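Local coordinates for protein Aster-A (Mus musculus, PDB 6GQF) that binds cholesterol through its VASt (ASTER) domain, the part described here, and carries it without vesicles from the plasma membrane to the endoplasmic reticulum, at residues F47-L58 / L197-E205; C88-I98 / A109-R119. All blocks are in the same frame, centred on the assembly; numbering follows the deposited sequence.

Contact 1. Residues F47-L58 / L197-E205; sequences FHMGAERLQQML and LDRELAKAE
Phe47, at the end of strand 40-47, meets the last turns of helix 176-202, where the helix-grip fold of this VASt domain, as in StAR-related and Bet v 1-like proteins, brings its first strand and helix 51-58 up to its long C-terminal helix. The ring presents CZ to Asp198 OD1 at 3.2 Å. The carboxylate oxygen lies at the ring edge, near its plane, where the C-H bonds carry slight positive charge, and the two planes stand 82° apart; Ser45 OG hydrogen-bonds the same oxygen. Next to CZ, CE1 rests 3.6 Å from Leu201 CB. Met49, bent at its thioether (chi3 -71°), brings CE to the carbonyl oxygen of Leu201 at 3.6 Å. After Gly50, the N-cap, helix 51-58 runs at 128° to helix 197-202. Their axes come no closer than 12.4 Å, a separation that long apolar side chains can bridge. Leu54 CD1 lies 3.8 Å from Leu201 CD2, the two side chains crossing at about a right angle. Met57 slides past Leu201 in the opposite direction, and its methyl CE reaches both Leu201 CD2 and, at 3.9 Å, Ala204 CB, whose small side chain leaves room for it. Leu201, which also touches Phe64 and Leu162, thus gathers the apolar side chains of this junction. At the far end Leu58 CD2 touches Leu197 CD1 at 3.8 Å and Leu201 CD1 at 4.1 Å.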
loop_
_atom_site.group_PDB
_atom_site.type_symbol
_atom_site.label_atom_id
_atom_site.label_comp_id
_atom_site.label_asym_id
_atom_site.label_seq_id
_atom_site.Cartn_x
_atom_site.Cartn_y
_atom_site.Cartn_z
ATOM N N PHE A 47 7.594 -1.347 16.167
ATOM C CA PHE A 47 8.144 -2.691 16.085
ATOM C C PHE A 47 9.561 -2.720 16.626
ATOM O O PHE A 47 10.291 -1.734 16.535
ATOM C CB PHE A 47 8.124 -3.188 14.639
ATOM C CG PHE A 47 6.745 -3.353 14.084
ATOM C CD1 PHE A 47 6.047 -4.530 14.277
ATOM C CD2 PHE A 47 6.141 -2.328 13.376
ATOM C CE1 PHE A 47 4.777 -4.686 13.774
ATOM C CE2 PHE A 47 4.870 -2.477 12.870
ATOM C CZ PHE A 47 4.186 -3.657 13.069
ATOM N N HIS A 48 9.943 -3.864 17.184
ATOM C CA HIS A 48 11.298 -4.064 17.677
ATOM C C HIS A 48 12.181 -4.629 16.568
ATOM O O HIS A 48 12.998 -5.522 16.792
ATOM C CB HIS A 48 11.294 -4.986 18.898
ATOM C CG HIS A 48 10.837 -4.316 20.157
ATOM N ND1 HIS A 48 9.896 -4.871 20.998
ATOM C CD2 HIS A 48 11.197 -3.139 20.720
ATOM C CE1 HIS A 48 9.695 -4.061 22.024
ATOM N NE2 HIS A 48 10.471 -3.004 21.878
ATOM N N MET A 49 11.994 -4.095 15.366
ATOM C CA MET A 49 12.847 -4.398 14.229
ATOM C C MET A 49 13.488 -3.101 13.777
ATOM O O MET A 49 12.880 -2.036 13.883
ATOM C CB MET A 49 12.043 -5.040 13.097
ATOM C CG MET A 49 11.486 -6.409 13.454
ATOM S SD MET A 49 10.347 -7.081 12.229
ATOM C CE MET A 49 8.927 -6.017 12.478
ATOM N N GLY A 50 14.723 -3.183 13.297
ATOM C CA GLY A 50 15.407 -2.007 12.799
ATOM C C GLY A 50 14.644 -1.385 11.647
ATOM O O GLY A 50 13.910 -2.075 10.936
ATOM N N ALA A 51 14.808 -0.079 11.468
ATOM C CA ALA A 51 14.207 0.612 10.339
ATOM C C ALA A 51 14.718 -0.002 9.042
ATOM O O ALA A 51 13.996 -0.071 8.048
ATOM C CB ALA A 51 14.519 2.099 10.395
ATOM N N GLU A 52 15.964 -0.468 9.069
ATOM C CA GLU A 52 16.584 -1.067 7.896
ATOM C C GLU A 52 15.884 -2.375 7.576
ATOM O O GLU A 52 15.472 -2.610 6.442
ATOM C CB GLU A 52 18.083 -1.317 8.114
ATOM C CG GLU A 52 18.852 -0.154 8.742
ATOM C CD GLU A 52 18.770 -0.115 10.269
ATOM O OE1 GLU A 52 18.071 -0.965 10.864
ATOM O OE2 GLU A 52 19.410 0.775 10.873
ATOM N N ARG A 53 15.750 -3.221 8.591
ATOM C CA ARG A 53 15.113 -4.518 8.427
ATOM C C ARG A 53 13.652 -4.353 8.031
ATOM O O ARG A 53 13.169 -5.018 7.117
ATOM C CB ARG A 53 15.227 -5.334 9.717
ATOM C CG ARG A 53 14.510 -6.674 9.691
ATOM C CD ARG A 53 14.950 -7.526 8.513
ATOM N NE ARG A 53 14.271 -8.818 8.486
ATOM C CZ ARG A 53 14.422 -9.717 7.518
ATOM N NH1 ARG A 53 15.226 -9.463 6.494
ATOM N NH2 ARG A 53 13.766 -10.868 7.573
ATOM N N LEU A 54 12.953 -3.454 8.712
ATOM C CA LEU A 54 11.541 -3.230 8.444
ATOM C C LEU A 54 11.351 -2.715 7.021
ATOM O O LEU A 54 10.399 -3.085 6.329
ATOM C CB LEU A 54 10.963 -2.243 9.453
ATOM C CG LEU A 54 9.446 -2.111 9.497
ATOM C CD1 LEU A 54 8.793 -3.443 9.801
ATOM C CD2 LEU A 54 9.063 -1.079 10.545
ATOM N N GLN A 55 12.273 -1.860 6.595
ATOM C CA GLN A 55 12.283 -1.347 5.233
ATOM C C GLN A 55 12.561 -2.468 4.228
ATOM O O GLN A 55 11.923 -2.548 3.176
ATOM C CB GLN A 55 13.325 -0.239 5.104
ATOM C CG GLN A 55 13.461 0.338 3.708
ATOM C CD GLN A 55 14.479 1.468 3.616
ATOM O OE1 GLN A 55 15.070 1.685 2.559
ATOM N NE2 GLN A 55 14.682 2.197 4.716
ATOM N N GLN A 56 13.515 -3.332 4.564
ATOM C CA GLN A 56 13.838 -4.489 3.733
ATOM C C GLN A 56 12.632 -5.396 3.565
ATOM O O GLN A 56 12.424 -5.979 2.504
ATOM C CB GLN A 56 14.997 -5.287 4.339
ATOM C CG GLN A 56 16.371 -4.654 4.150
ATOM C CD GLN A 56 17.470 -5.401 4.890
ATOM O OE1 GLN A 56 17.201 -6.217 5.775
ATOM N NE2 GLN A 56 18.719 -5.127 4.523
ATOM N N MET A 57 11.839 -5.515 4.621
ATOM C CA MET A 57 10.700 -6.417 4.607
ATOM C C MET A 57 9.573 -5.895 3.719
ATOM O O MET A 57 8.925 -6.670 3.019
ATOM C CB MET A 57 10.190 -6.639 6.030
ATOM C CG MET A 57 11.148 -7.443 6.898
ATOM S SD MET A 57 10.723 -7.413 8.646
ATOM C CE MET A 57 9.178 -8.314 8.594
ATOM N N LEU A 58 9.357 -4.583 3.734
ATOM C CA LEU A 58 8.223 -3.986 3.032
ATOM C C LEU A 58 8.541 -3.530 1.611
ATOM O O LEU A 58 7.689 -3.623 0.725
ATOM C CB LEU A 58 7.691 -2.789 3.824
ATOM C CG LEU A 58 7.006 -3.096 5.153
ATOM C CD1 LEU A 58 6.606 -1.802 5.832
ATOM C CD2 LEU A 58 5.798 -3.972 4.939
ATOM N N LEU A 197 -1.650 -6.606 7.327
ATOM C CA LEU A 197 -0.238 -6.316 7.120
ATOM C C LEU A 197 0.436 -5.990 8.446
ATOM O O LEU A 197 1.600 -6.331 8.661
ATOM C CB LEU A 197 -0.062 -5.155 6.134
ATOM C CG LEU A 197 1.353 -4.574 5.984
ATOM C CD1 LEU A 197 2.339 -5.592 5.407
ATOM C CD2 LEU A 197 1.318 -3.316 5.130
ATOM N N ASP A 198 -0.302 -5.324 9.329
ATOM C CA ASP A 198 0.210 -4.947 10.643
ATOM C C ASP A 198 0.382 -6.182 11.525
ATOM O O ASP A 198 1.345 -6.283 12.286
ATOM C CB ASP A 198 -0.733 -3.941 11.311
ATOM C CG ASP A 198 -0.185 -3.398 12.617
ATOM O OD1 ASP A 198 1.036 -3.152 12.699
ATOM O OD2 ASP A 198 -0.982 -3.214 13.561
ATOM N N ARG A 199 -0.552 -7.121 11.403
ATOM C CA ARG A 199 -0.523 -8.346 12.192
ATOM C C ARG A 199 0.627 -9.269 11.777
ATOM O O ARG A 199 1.219 -9.944 12.618
ATOM C CB ARG A 199 -1.861 -9.078 12.069
ATOM C CG ARG A 199 -1.843 -10.498 12.616
ATOM C CD ARG A 199 -3.238 -11.100 12.682
ATOM N NE ARG A 199 -3.979 -10.661 13.863
ATOM C CZ ARG A 199 -5.176 -11.126 14.207
ATOM N NH1 ARG A 199 -5.776 -12.048 13.463
ATOM N NH2 ARG A 199 -5.774 -10.669 15.299
ATOM N N GLU A 200 0.942 -9.299 10.486
ATOM C CA GLU A 200 1.981 -10.193 9.979
ATOM C C GLU A 200 3.379 -9.691 10.324
ATOM O O GLU A 200 4.310 -10.485 10.481
ATOM C CB GLU A 200 1.843 -10.364 8.466
ATOM C CG GLU A 200 0.682 -11.260 8.055
ATOM C CD GLU A 200 0.818 -12.675 8.589
ATOM O OE1 GLU A 200 1.942 -13.222 8.538
ATOM O OE2 GLU A 200 -0.192 -13.234 9.068
ATOM N N LEU A 201 3.526 -8.376 10.428
ATOM C CA LEU A 201 4.782 -7.782 10.865
ATOM C C LEU A 201 4.961 -8.007 12.360
ATOM O O LEU A 201 6.081 -8.172 12.848
ATOM C CB LEU A 201 4.818 -6.285 10.546
ATOM C CG LEU A 201 5.123 -5.876 9.104
ATOM C CD1 LEU A 201 5.016 -4.372 8.970
ATOM C CD2 LEU A 201 6.508 -6.334 8.686
ATOM N N ALA A 202 3.846 -8.012 13.082
ATOM C CA ALA A 202 3.864 -8.267 14.513
ATOM C C ALA A 202 4.428 -9.660 14.799
ATOM O O ALA A 202 5.412 -9.802 15.529
ATOM C CB ALA A 202 2.462 -8.122 15.094
ATOM N N LYS A 203 3.816 -10.685 14.209
ATOM C CA LYS A 203 4.252 -12.061 14.429
ATOM C C LYS A 203 5.626 -12.344 13.823
ATOM O O LYS A 203 6.233 -13.375 14.106
ATOM C CB LYS A 203 3.226 -13.042 13.867
ATOM C CG LYS A 203 2.923 -12.857 12.399
ATOM C CD LYS A 203 1.915 -13.889 11.899
ATOM C CE LYS A 203 0.626 -13.872 12.710
ATOM N NZ LYS A 203 -0.474 -14.626 12.043
ATOM N N ALA A 204 6.109 -11.432 12.985
ATOM C CA ALA A 204 7.479 -11.498 12.497
ATOM C C ALA A 204 8.395 -10.842 13.524
ATOM O O ALA A 204 8.143 -9.719 13.964
ATOM C CB ALA A 204 7.600 -10.817 11.150
ATOM N N GLU A 205 9.445 -11.558 13.917
ATOM C CA GLU A 205 10.352 -11.095 14.966
ATOM C C GLU A 205 11.805 -11.416 14.617
ATOM O O GLU A 205 12.582 -11.850 15.468
ATOM C CB GLU A 205 9.975 -11.735 16.302
ATOM C CG GLU A 205 8.569 -11.372 16.785
ATOM C CD GLU A 205 7.944 -12.443 17.656
ATOM O OE1 GLU A 205 8.604 -13.472 17.918
ATOM O OE2 GLU A 205 6.781 -12.256 18.076
#

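Contact 2. Residues C88-I98 / A109-R119; sequences CHQRRVLTYTI and ASVVETQTLFR. With HC3 (25-hydroxycholesterol), chain E.
Tyr96 and Glu113 join side chains across the antiparallel hairpin of strands 90-99 and 108-119, on the concave, sterol-facing side of the helix-grip sheet. The phenol OH donates to Glu113 OE1 at 2.7 Å, coming from above the carboxylate plane, and Tyr96 OH itself lies 3.2 Å from C3 of 25-hydroxycholesterol, the carbon bearing the sterol hydroxyl. The two methyls of branched Val111 touch both pocket residues: CG1 packs on Tyr96 CE1 at 3.5 Å, while CG2 meets Ile98 CD1, the methyl that in turn touches sterol C12 at 3.4 Å.

Behind this shell Glu113 is extended along its whole length, and its OE2 accepts from Gln115 NE2 (3.1 Å) and from Ser131 OG; a glycerol, probably from crystallisation, also bonds Glu113 OE1 and Gln115 NE2. An amide suits the next place because it accepts at one end and donates at the other. Gln115 OE1 receives Arg92 NE and NH2, each at 2.9 Å, both from the same face of the amide yet in the guanidinium plane. Arg92 reaches it with an extended chain after a first torsion of 66° sets CG between backbone N and carbonyl carbon. Replacing Gln115 by leucine would probably leave Arg92 NE and NH2 without this acceptor and Glu113 OE2 with one donor fewer.

Paired backbone bonds from Gln90-Leu117 to Ile98-Ala109 set the register that aligns these groups. On the other face, Thr116 CG2 makes a CH-pi contact over the His89 ring, 4.0 Å from its centroid.

Arg92, Gln115, Glu113 and Tyr96 thus form a buried polar chain in which the arginine would polarise the amide, and the gathered donors are likely to favour an ionised carboxylate beside the sterol's 3-hydroxyl end.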
loop_
_atom_site.group_PDB
_atom_site.type_symbol
_atom_site.label_atom_id
_atom_site.label_comp_id
_atom_site.label_asym_id
_atom_site.label_seq_id
_atom_site.Cartn_x
_atom_site.Cartn_y
_atom_site.Cartn_z
ATOM N N CYS A 88 17.495 12.222 -5.441
ATOM C CA CYS A 88 16.815 12.429 -4.159
ATOM C C CYS A 88 15.791 11.338 -3.836
ATOM O O CYS A 88 15.356 11.215 -2.689
ATOM C CB CYS A 88 16.120 13.793 -4.142
ATOM S SG CYS A 88 14.735 13.934 -5.295
ATOM N N HIS A 89 15.396 10.558 -4.840
ATOM C CA HIS A 89 14.462 9.458 -4.612
ATOM C C HIS A 89 14.675 8.291 -5.582
ATOM O O HIS A 89 15.551 8.337 -6.442
ATOM C CB HIS A 89 13.020 9.969 -4.705
ATOM C CG HIS A 89 12.622 10.442 -6.069
ATOM N ND1 HIS A 89 12.537 9.597 -7.158
ATOM C CD2 HIS A 89 12.268 11.668 -6.518
ATOM C CE1 HIS A 89 12.157 10.287 -8.218
ATOM N NE2 HIS A 89 11.987 11.547 -7.856
ATOM N N GLN A 90 13.878 7.241 -5.411
ATOM C CA GLN A 90 13.907 6.075 -6.289
ATOM C C GLN A 90 12.468 5.698 -6.630
ATOM O O GLN A 90 11.540 6.154 -5.964
ATOM C CB GLN A 90 14.634 4.898 -5.623
ATOM C CG GLN A 90 15.995 5.253 -5.025
ATOM C CD GLN A 90 16.642 4.087 -4.289
ATOM O OE1 GLN A 90 16.871 4.152 -3.079
ATOM N NE2 GLN A 90 16.949 3.021 -5.021
ATOM N N ARG A 91 12.285 4.880 -7.665
ATOM C CA ARG A 91 10.948 4.456 -8.081
ATOM C C ARG A 91 10.941 3.015 -8.563
ATOM O O ARG A 91 11.876 2.558 -9.216
ATOM C CB ARG A 91 10.397 5.362 -9.191
ATOM C CG ARG A 91 10.279 6.829 -8.802
ATOM C CD ARG A 91 9.756 7.699 -9.941
ATOM N NE ARG A 91 8.348 7.430 -10.246
ATOM C CZ ARG A 91 7.876 6.986 -11.411
ATOM N NH1 ARG A 91 8.680 6.741 -12.444
ATOM N NH2 ARG A 91 6.573 6.789 -11.545
ATOM N N ARG A 92 9.877 2.304 -8.222
ATOM C CA ARG A 92 9.615 0.992 -8.792
ATOM C C ARG A 92 8.133 0.892 -9.103
ATOM O O ARG A 92 7.353 1.782 -8.753
ATOM C CB ARG A 92 10.050 -0.136 -7.846
ATOM C CG ARG A 92 9.258 -0.235 -6.546
ATOM C CD ARG A 92 9.614 -1.496 -5.760
ATOM N NE ARG A 92 8.808 -1.621 -4.546
ATOM C CZ ARG A 92 8.808 -2.683 -3.743
ATOM N NH1 ARG A 92 9.573 -3.731 -4.012
ATOM N NH2 ARG A 92 8.036 -2.701 -2.665
ATOM N N VAL A 93 7.758 -0.190 -9.773
ATOM C CA VAL A 93 6.365 -0.456 -10.091
ATOM C C VAL A 93 6.037 -1.918 -9.817
ATOM O O VAL A 93 6.874 -2.802 -10.010
ATOM C CB VAL A 93 6.034 -0.118 -11.563
ATOM C CG1 VAL A 93 5.906 1.383 -11.748
ATOM C CG2 VAL A 93 7.091 -0.689 -12.507
ATOM N N LEU A 94 4.816 -2.153 -9.348
ATOM C CA LEU A 94 4.328 -3.494 -9.048
ATOM C C LEU A 94 3.073 -3.762 -9.853
ATOM O O LEU A 94 2.374 -2.831 -10.254
ATOM C CB LEU A 94 4.017 -3.658 -7.555
ATOM C CG LEU A 94 5.129 -3.381 -6.541
ATOM C CD1 LEU A 94 5.374 -1.884 -6.325
ATOM C CD2 LEU A 94 4.797 -4.069 -5.228
ATOM N N THR A 95 2.783 -5.034 -10.083
ATOM C CA THR A 95 1.498 -5.411 -10.630
ATOM C C THR A 95 1.093 -6.749 -10.051
ATOM O O THR A 95 1.943 -7.594 -9.769
ATOM C CB THR A 95 1.513 -5.481 -12.168
ATOM O OG1 THR A 95 0.215 -5.863 -12.638
ATOM C CG2 THR A 95 2.549 -6.484 -12.665
ATOM N N TYR A 96 -0.206 -6.933 -9.850
ATOM C CA TYR A 96 -0.721 -8.197 -9.353
ATOM C C TYR A 96 -2.226 -8.246 -9.514
ATOM O O TYR A 96 -2.893 -7.209 -9.571
ATOM C CB TYR A 96 -0.334 -8.411 -7.886
ATOM C CG TYR A 96 -0.384 -7.161 -7.048
ATOM C CD1 TYR A 96 -1.595 -6.575 -6.704
ATOM C CD2 TYR A 96 0.782 -6.566 -6.599
ATOM C CE1 TYR A 96 -1.639 -5.425 -5.942
ATOM C CE2 TYR A 96 0.751 -5.421 -5.838
ATOM C CZ TYR A 96 -0.460 -4.853 -5.510
ATOM O OH TYR A 96 -0.488 -3.710 -4.748
ATOM N N THR A 97 -2.741 -9.466 -9.610
ATOM C CA THR A 97 -4.168 -9.709 -9.698
ATOM C C THR A 97 -4.706 -9.967 -8.301
ATOM O O THR A 97 -4.076 -10.666 -7.508
ATOM C CB THR A 97 -4.472 -10.900 -10.615
ATOM O OG1 THR A 97 -3.996 -10.610 -11.935
ATOM C CG2 THR A 97 -5.977 -11.204 -10.659
ATOM N N ILE A 98 -5.865 -9.387 -8.004
ATOM C CA ILE A 98 -6.477 -9.518 -6.688
ATOM C C ILE A 98 -7.872 -10.113 -6.800
ATOM O O ILE A 98 -8.496 -10.044 -7.859
ATOM C CB ILE A 98 -6.575 -8.157 -5.959
ATOM C CG1 ILE A 98 -7.553 -7.221 -6.687
ATOM C CG2 ILE A 98 -5.186 -7.531 -5.819
ATOM C CD1 ILE A 98 -7.763 -5.895 -5.989
ATOM N N ALA A 109 -9.466 -8.612 -10.278
ATOM C CA ALA A 109 -9.021 -7.375 -10.912
ATOM C C ALA A 109 -7.502 -7.257 -10.893
ATOM O O ALA A 109 -6.838 -7.863 -10.057
ATOM C CB ALA A 109 -9.643 -6.178 -10.219
ATOM N N SER A 110 -6.961 -6.467 -11.817
ATOM C CA SER A 110 -5.527 -6.208 -11.876
ATOM C C SER A 110 -5.217 -4.910 -11.149
ATOM O O SER A 110 -6.046 -4.000 -11.107
ATOM C CB SER A 110 -5.039 -6.133 -13.325
ATOM O OG SER A 110 -5.154 -7.387 -13.972
ATOM N N VAL A 111 -4.017 -4.834 -10.581
ATOM C CA VAL A 111 -3.587 -3.660 -9.836
ATOM C C VAL A 111 -2.168 -3.285 -10.207
ATOM O O VAL A 111 -1.231 -3.996 -9.866
ATOM C CB VAL A 111 -3.653 -3.900 -8.316
ATOM C CG1 VAL A 111 -3.065 -2.712 -7.553
ATOM C CG2 VAL A 111 -5.082 -4.164 -7.882
ATOM N N VAL A 112 -2.016 -2.161 -10.896
ATOM C CA VAL A 112 -0.699 -1.601 -11.146
ATOM C C VAL A 112 -0.394 -0.599 -10.051
ATOM O O VAL A 112 -1.213 0.273 -9.765
ATOM C CB VAL A 112 -0.621 -0.921 -12.511
ATOM C CG1 VAL A 112 0.726 -0.221 -12.692
ATOM C CG2 VAL A 112 -0.842 -1.940 -13.601
ATOM N N GLU A 113 0.780 -0.731 -9.442
ATOM C CA GLU A 113 1.184 0.140 -8.345
ATOM C C GLU A 113 2.536 0.784 -8.631
ATOM O O GLU A 113 3.417 0.157 -9.212
ATOM C CB GLU A 113 1.239 -0.646 -7.028
ATOM C CG GLU A 113 1.587 0.197 -5.800
ATOM C CD GLU A 113 1.635 -0.617 -4.521
ATOM O OE1 GLU A 113 1.490 -1.856 -4.599
ATOM O OE2 GLU A 113 1.819 -0.019 -3.437
ATOM N N THR A 114 2.678 2.040 -8.219
ATOM C CA THR A 114 3.927 2.784 -8.362
ATOM C C THR A 114 4.393 3.300 -7.007
ATOM O O THR A 114 3.640 3.975 -6.308
ATOM C CB THR A 114 3.759 3.970 -9.321
ATOM O OG1 THR A 114 3.134 3.520 -10.526
ATOM C CG2 THR A 114 5.099 4.589 -9.655
ATOM N N GLN A 115 5.635 2.990 -6.646
ATOM C CA GLN A 115 6.186 3.403 -5.358
ATOM C C GLN A 115 7.418 4.283 -5.521
ATOM O O GLN A 115 8.319 3.953 -6.285
ATOM C CB GLN A 115 6.536 2.179 -4.512
ATOM C CG GLN A 115 5.328 1.388 -4.057
ATOM C CD GLN A 115 5.693 0.285 -3.089
ATOM O OE1 GLN A 115 6.853 -0.117 -3.001
ATOM N NE2 GLN A 115 4.706 -0.206 -2.348
ATOM N N THR A 116 7.440 5.402 -4.798
ATOM C CA THR A 116 8.585 6.312 -4.780
ATOM C C THR A 116 9.189 6.414 -3.381
ATOM O O THR A 116 8.535 6.897 -2.463
ATOM C CB THR A 116 8.194 7.730 -5.247
ATOM O OG1 THR A 116 7.628 7.667 -6.560
ATOM C CG2 THR A 116 9.409 8.641 -5.278
ATOM N N LEU A 117 10.444 5.987 -3.234
ATOM C CA LEU A 117 11.106 5.956 -1.930
ATOM C C LEU A 117 11.977 7.183 -1.696
ATOM O O LEU A 117 12.796 7.544 -2.534
ATOM C CB LEU A 117 11.966 4.692 -1.800
ATOM C CG LEU A 117 12.320 4.216 -0.383
ATOM C CD1 LEU A 117 12.796 2.780 -0.440
ATOM C CD2 LEU A 117 13.383 5.080 0.284
ATOM N N PHE A 118 11.791 7.808 -0.537
ATOM C CA PHE A 118 12.623 8.923 -0.096
ATOM C C PHE A 118 13.369 8.546 1.179
ATOM O O PHE A 118 12.752 8.279 2.210
ATOM C CB PHE A 118 11.773 10.168 0.155
ATOM C CG PHE A 118 10.910 10.555 -1.006
ATOM C CD1 PHE A 118 9.627 10.046 -1.133
ATOM C CD2 PHE A 118 11.380 11.431 -1.968
ATOM C CE1 PHE A 118 8.831 10.404 -2.202
ATOM C CE2 PHE A 118 10.592 11.790 -3.037
ATOM C CZ PHE A 118 9.315 11.279 -3.156
ATOM N N ARG A 119 14.696 8.525 1.107
ATOM C CA ARG A 119 15.512 8.171 2.259
ATOM C C ARG A 119 15.679 9.365 3.195
ATOM O O ARG A 119 16.198 10.408 2.796
ATOM C CB ARG A 119 16.879 7.661 1.804
ATOM C CG ARG A 119 16.803 6.621 0.702
ATOM C CD ARG A 119 17.991 5.686 0.754
ATOM N NE ARG A 119 18.037 4.975 2.027
ATOM C CZ ARG A 119 17.327 3.886 2.303
ATOM N NH1 ARG A 119 16.518 3.366 1.388
ATOM N NH2 ARG A 119 17.430 3.314 3.497
HETATM C C18 HC3 E . -9.798 -2.230 -2.341
HETATM C C13 HC3 E . -9.288 -2.020 -3.771
HETATM C C12 HC3 E . -8.626 -3.241 -4.100
HETATM C C11 HC3 E . -7.261 -3.497 -3.236
HETATM C C9 HC3 E . -6.298 -2.316 -3.285
HETATM C C10 HC3 E . -4.939 -2.569 -2.430
HETATM C C19 HC3 E . -5.327 -3.203 -1.114
HETATM C C1 HC3 E . -4.053 -3.571 -3.168
HETATM C C2 HC3 E . -2.737 -3.801 -2.464
HETATM C C3 HC3 E . -1.981 -2.535 -2.221
HETATM O O1 HC3 E . -0.812 -2.806 -1.446
HETATM C C4 HC3 E . -2.825 -1.502 -1.482
HETATM C C5 HC3 E . -4.182 -1.329 -2.158
HETATM C C6 HC3 E . -5.005 0.093 -1.993
HETATM C C7 HC3 E . -6.154 0.298 -2.905
HETATM C C8 HC3 E . -7.047 -1.053 -2.872
HETATM C C14 HC3 E . -8.265 -0.856 -3.738
HETATM C C15 HC3 E . -9.146 0.484 -3.565
HETATM C C16 HC3 E . -10.651 0.050 -4.275
HETATM C C17 HC3 E . -10.547 -1.435 -4.675
HETATM C C20 HC3 E . -11.756 -2.228 -4.524
HETATM C C21 HC3 E . -11.743 -3.311 -5.644
HETATM C C22 HC3 E . -13.126 -1.464 -4.527
HETATM C C23 HC3 E . -14.019 -1.701 -5.720
HETATM C C24 HC3 E . -15.102 -0.654 -5.616
HETATM C C25 HC3 E . -16.294 -1.049 -6.453
HETATM C C26 HC3 E . -17.272 0.100 -6.416
HETATM C C27 HC3 E . -15.852 -1.301 -7.881
HETATM O O2 HC3 E . -16.889 -2.201 -5.903
#

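Overall arrangement
From the N terminus, the chain runs through strand 40-47 into 47-58 and comes back to that segment at 197-205, near its end, so contact 1 closes a loop that holds most of the domain. Contact 2 lies wholly within that loop and is far more local: 88-98 turns back through a short connection to pair with 109-119. The first ties the first strand and helix 51-58 to the end of the C-terminal helix; the second builds part of the curved sheet that cups the sterol. Their centres lie about 19 Å apart, yet they meet through helix 51-58, where Gln55 OE1 probably accepts a hydrogen bond from Arg119 NH1 and Leu58 packs near Arg92.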